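Extracellular solute-binding protein family 5 (Brucella melitensis, PDB 4ONY) probably binds peptides or related solutes in the periplasm and delivers them to an ABC transporter for import. Local coordinates at residues A[381-384]-A[385-389]; A[522-525]-A[526-530]. All blocks are in the same frame, centred on the assembly; numbering follows the deposited sequence. Where two conformers were deposited one is given.

How the contacts relate
Contact 1 (381-389) and contact 2 (522-530) are both local, each joining side chains and backbone a few residues apart, and their centres lie about 16 Å apart. They meet directly, A382 CB packing on A523 CB at 3.7 Å. Contact 1 lies at the surface, where a loop turns into the short helix 385-389, and its chemistry is mixed: a helix-start carbonyl, a salt bridge and a small apolar patch. Contact 2 is partly buried and holds the first turns of helix 522-533 mainly by backbone hydrogen bonds. Helices 370-376 and 537-553 are shared neighbours, V550 being touched by V383 in one and V524 in the other.

Contact 1: A[381-384]-A[385-389]; sequences GAVR and EDVMN
The carbonyl oxygen of R384 accepts the amide of M388, with M388 N 2.9 Å from R384 O and an N-H...O angle of 156°. This i to i+4 bond closes the first turn of helix 385-389, and R384 occupies its N-cap position, where the chain leaves the loop that follows helix 370-376.

The side chain of R384 also bonds forward into that turn. Its NE donates to D386 OD1 at 3.0 Å in a salt bridge, meeting the syn lone pair of the carboxylate while OD1 sits slightly tilted from the guanidinium plane. The planes of the two groups are 71° apart, consistent with a one-point bridge in which OD1 alone is bonded to NE. D386 reaches back because its CG stands between the backbone N and the carbonyl carbon (chi1 58°), bringing OD1 also to 3.3 Å from R384 CG. At the other end of the guanidinium, R384 NH1 forms a salt bridge with D555; acidic partners at NE and NH1 thus hold the group from two positions and probably balance its positive charge. R384 NH2 passes obliquely by V387 CG2 at 3.7 Å.

Apolar contacts line the turn nearer helices 370-376 and 537-553. V383 CG1 lies 4.0 Å from V387 CG1, and V383 also touches L376 and V550 on those two helices. The backbone is tied to helix 537-553: S553 OG bonds to R384 N, and R549 NH1 to V387 O. M388 crosses V383 at about a right angle, its chain bent at the second and third torsions, which carries the terminal methyl CE back to 3.7 Å from V383 CB.

Contact 2: A[522-525]-A[526-530]; sequences PAVD and AMIEA
V524 and I528 meet one turn apart on helix 522-533, lying side by side and pointing the same way, with V524 CG1 4.0 Å from I528 CD1. The spacing is that of an alpha-helix, and the backbone confirms it: four successive i to i+4 bonds join 522-525 to 526-529. A526 N reaches P522 O at 2.9 Å, and M527 N reaches A523 O at 3.0 Å. I528 N to V524 O measures 3.1 Å with an N-H...O angle of 162°, and E529 N to D525 O is 3.0 Å.

Side-chain carbons pack against these carbonyls too. M527 CG lies 3.4 Å from A523 O, and E529 CG lies 3.3 Å from D525 O, each CG being anti to its own carbonyl carbon (chi1 -64° and -66°) and thereby directed back along the helix. The acidic ends of D525 and E529 stay apart, 5.8 Å between D525 OD2 and E529 OE2, and D525 OD2 instead bonds to S505 OG. At the start of the helix, D521 OD1 accepts the A523 amide.

Around this turn, W500 of helix 499-503 is touched by D525, I528 and E529, while W503 meets V524. M527 enters between two further helices, packing on L375 and L376 of helix 370-376 and on A546 and L547 of helix 537-553.

Contact 1: A[381-384]-A[385-389]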
loop_
_atom_site.group_PDB
_atom_site.type_symbol
_atom_site.label_atom_id
_atom_site.label_comp_id
_atom_site.label_asym_id
_atom_site.label_seq_id
_atom_site.Cartn_x
_atom_site.Cartn_y
_atom_site.Cartn_z
ATOM N N GLY A 381 14.790 25.150 11.589
ATOM C CA GLY A 381 15.648 24.029 11.991
ATOM C C GLY A 381 15.260 22.645 11.478
ATOM O O GLY A 381 16.001 21.667 11.690
ATOM N N ALA A 382 14.124 22.569 10.789
ATOM C CA ALA A 382 13.387 21.340 10.552
ATOM C C ALA A 382 14.001 20.406 9.507
ATOM O O ALA A 382 13.792 19.194 9.573
ATOM C CB ALA A 382 11.972 21.659 10.175
ATOM N N VAL A 383 14.743 20.982 8.556
ATOM C CA VAL A 383 15.354 20.240 7.513
ATOM C C VAL A 383 16.856 20.537 7.466
ATOM O O VAL A 383 17.272 21.675 7.530
ATOM C CB VAL A 383 14.724 20.599 6.158
ATOM C CG1 VAL A 383 15.425 19.814 5.058
ATOM C CG2 VAL A 383 13.235 20.306 6.207
ATOM N N ARG A 384 17.640 19.475 7.415
ATOM C CA ARG A 384 19.086 19.563 7.419
ATOM C C ARG A 384 19.491 20.080 6.028
ATOM O O ARG A 384 18.833 19.761 5.012
ATOM C CB ARG A 384 19.610 18.135 7.636
ATOM C CG ARG A 384 20.971 17.981 8.240
ATOM C CD ARG A 384 21.142 16.642 8.949
ATOM N NE ARG A 384 20.933 15.519 8.040
ATOM C CZ ARG A 384 20.255 14.415 8.345
ATOM N NH1 ARG A 384 19.671 14.258 9.541
ATOM N NH2 ARG A 384 20.118 13.464 7.422
ATOM N N GLU A 385 20.539 20.878 5.980
ATOM C CA GLU A 385 21.020 21.422 4.741
ATOM C C GLU A 385 21.217 20.356 3.635
ATOM O O GLU A 385 20.830 20.586 2.471
ATOM C CB GLU A 385 22.354 22.186 4.954
ATOM C CG GLU A 385 22.917 22.702 3.648
ATOM C CD GLU A 385 24.202 23.521 3.792
ATOM O OE1 GLU A 385 25.294 22.950 4.092
ATOM O OE2 GLU A 385 24.111 24.730 3.530
ATOM N N ASP A 386 21.867 19.240 3.959
ATOM C CA ASP A 386 22.085 18.191 2.918
ATOM C C ASP A 386 20.761 17.608 2.392
ATOM O O ASP A 386 20.606 17.338 1.206
ATOM C CB ASP A 386 23.085 17.075 3.348
ATOM C CG ASP A 386 22.683 16.319 4.654
ATOM O OD1 ASP A 386 21.636 16.594 5.307
ATOM O OD2 ASP A 386 23.477 15.417 5.019
ATOM N N VAL A 387 19.786 17.496 3.263
ATOM C CA VAL A 387 18.468 16.979 2.844
ATOM C C VAL A 387 17.745 18.031 1.986
ATOM O O VAL A 387 17.062 17.676 1.030
ATOM C CB VAL A 387 17.619 16.556 4.059
ATOM C CG1 VAL A 387 16.207 16.155 3.675
ATOM C CG2 VAL A 387 18.276 15.393 4.802
ATOM N N MET A 388 17.870 19.294 2.348
ATOM C CA MET A 388 17.211 20.367 1.630
ATOM C C MET A 388 17.790 20.521 0.225
ATOM O O MET A 388 17.024 20.781 -0.727
ATOM C CB MET A 388 17.357 21.679 2.385
ATOM C CG MET A 388 16.638 22.885 1.779
ATOM S SD MET A 388 14.897 22.822 2.198
ATOM C CE MET A 388 14.994 23.525 3.851
ATOM N N ASN A 389 19.105 20.340 0.078
ATOM C CA ASN A 389 19.770 20.511 -1.230
ATOM C C ASN A 389 19.819 19.239 -2.073
ATOM O O ASN A 389 20.277 19.273 -3.197
ATOM C CB ASN A 389 21.171 21.192 -1.138
ATOM C CG ASN A 389 22.235 20.360 -0.411
ATOM O OD1 ASN A 389 22.175 19.147 -0.364
ATOM N ND2 ASN A 389 23.258 21.038 0.106
#

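Contact 2: A[522-525]-A[526-530]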
loop_
_atom_site.group_PDB
_atom_site.type_symbol
_atom_site.label_atom_id
_atom_site.label_comp_id
_atom_site.label_asym_id
_atom_site.label_seq_id
_atom_site.Cartn_x
_atom_site.Cartn_y
_atom_site.Cartn_z
ATOM N N PRO A 522 5.729 20.793 15.029
ATOM C CA PRO A 522 4.859 21.625 14.200
ATOM C C PRO A 522 5.225 21.638 12.708
ATOM O O PRO A 522 4.363 21.922 11.889
ATOM C CB PRO A 522 5.039 23.023 14.801
ATOM C CG PRO A 522 5.527 22.792 16.217
ATOM C CD PRO A 522 6.312 21.511 16.187
ATOM N N ALA A 523 6.486 21.417 12.341
ATOM C CA ALA A 523 6.830 21.402 10.898
ATOM C C ALA A 523 6.189 20.206 10.222
ATOM O O ALA A 523 5.715 20.300 9.082
ATOM C CB ALA A 523 8.337 21.410 10.682
ATOM N N VAL A 524 6.169 19.066 10.911
ATOM C CA VAL A 524 5.538 17.866 10.358
ATOM C C VAL A 524 4.057 18.152 10.192
ATOM O O VAL A 524 3.476 17.907 9.132
ATOM C CB VAL A 524 5.746 16.634 11.277
ATOM C CG1 VAL A 524 4.810 15.496 10.880
ATOM C CG2 VAL A 524 7.203 16.174 11.295
ATOM N N ASP A 525 3.424 18.644 11.253
ATOM C CA ASP A 525 2.001 18.939 11.180
ATOM C C ASP A 525 1.696 19.878 10.028
ATOM O O ASP A 525 0.721 19.674 9.297
ATOM C CB ASP A 525 1.475 19.529 12.475
ATOM C CG ASP A 525 1.571 18.555 13.670
ATOM O OD1 ASP A 525 1.855 17.367 13.541
ATOM O OD2 ASP A 525 1.373 19.005 14.798
ATOM N N ALA A 526 2.515 20.907 9.855
ATOM C CA ALA A 526 2.295 21.891 8.779
ATOM C C ALA A 526 2.432 21.279 7.366
ATOM O O ALA A 526 1.681 21.649 6.455
ATOM C CB ALA A 526 3.251 23.065 8.917
ATOM N N MET A 527 3.367 20.345 7.173
ATOM C CA MET A 527 3.495 19.703 5.852
ATOM C C MET A 527 2.308 18.766 5.554
ATOM O O MET A 527 1.890 18.660 4.429
ATOM C CB MET A 527 4.835 18.956 5.718
ATOM C CG MET A 527 6.077 19.860 5.779
ATOM S SD MET A 527 6.069 21.403 4.827
ATOM C CE MET A 527 5.467 22.565 6.032
ATOM N N ILE A 528 1.765 18.113 6.586
ATOM C CA ILE A 528 0.564 17.289 6.423
ATOM C C ILE A 528 -0.621 18.217 6.023
ATOM O O ILE A 528 -1.400 17.895 5.079
ATOM C CB ILE A 528 0.218 16.469 7.672
ATOM C CG1 ILE A 528 1.303 15.431 7.945
ATOM C CG2 ILE A 528 -1.147 15.753 7.522
ATOM C CD1 ILE A 528 1.186 14.781 9.328
ATOM N N GLU A 529 -0.740 19.344 6.700
ATOM C CA GLU A 529 -1.785 20.311 6.317
ATOM C C GLU A 529 -1.633 20.729 4.859
ATOM O O GLU A 529 -2.605 20.791 4.138
ATOM C CB GLU A 529 -1.781 21.547 7.213
ATOM C CG GLU A 529 -2.157 21.238 8.643
ATOM C CD GLU A 529 -1.845 22.356 9.610
ATOM O OE1 GLU A 529 -1.840 23.547 9.144
ATOM O OE2 GLU A 529 -1.651 22.020 10.813
ATOM N N ALA A 530 -0.394 21.015 4.447
ATOM C CA ALA A 530 -0.137 21.471 3.106
ATOM C C ALA A 530 -0.471 20.396 2.084
ATOM O O ALA A 530 -1.064 20.697 1.074
ATOM C CB ALA A 530 1.315 21.893 2.957
#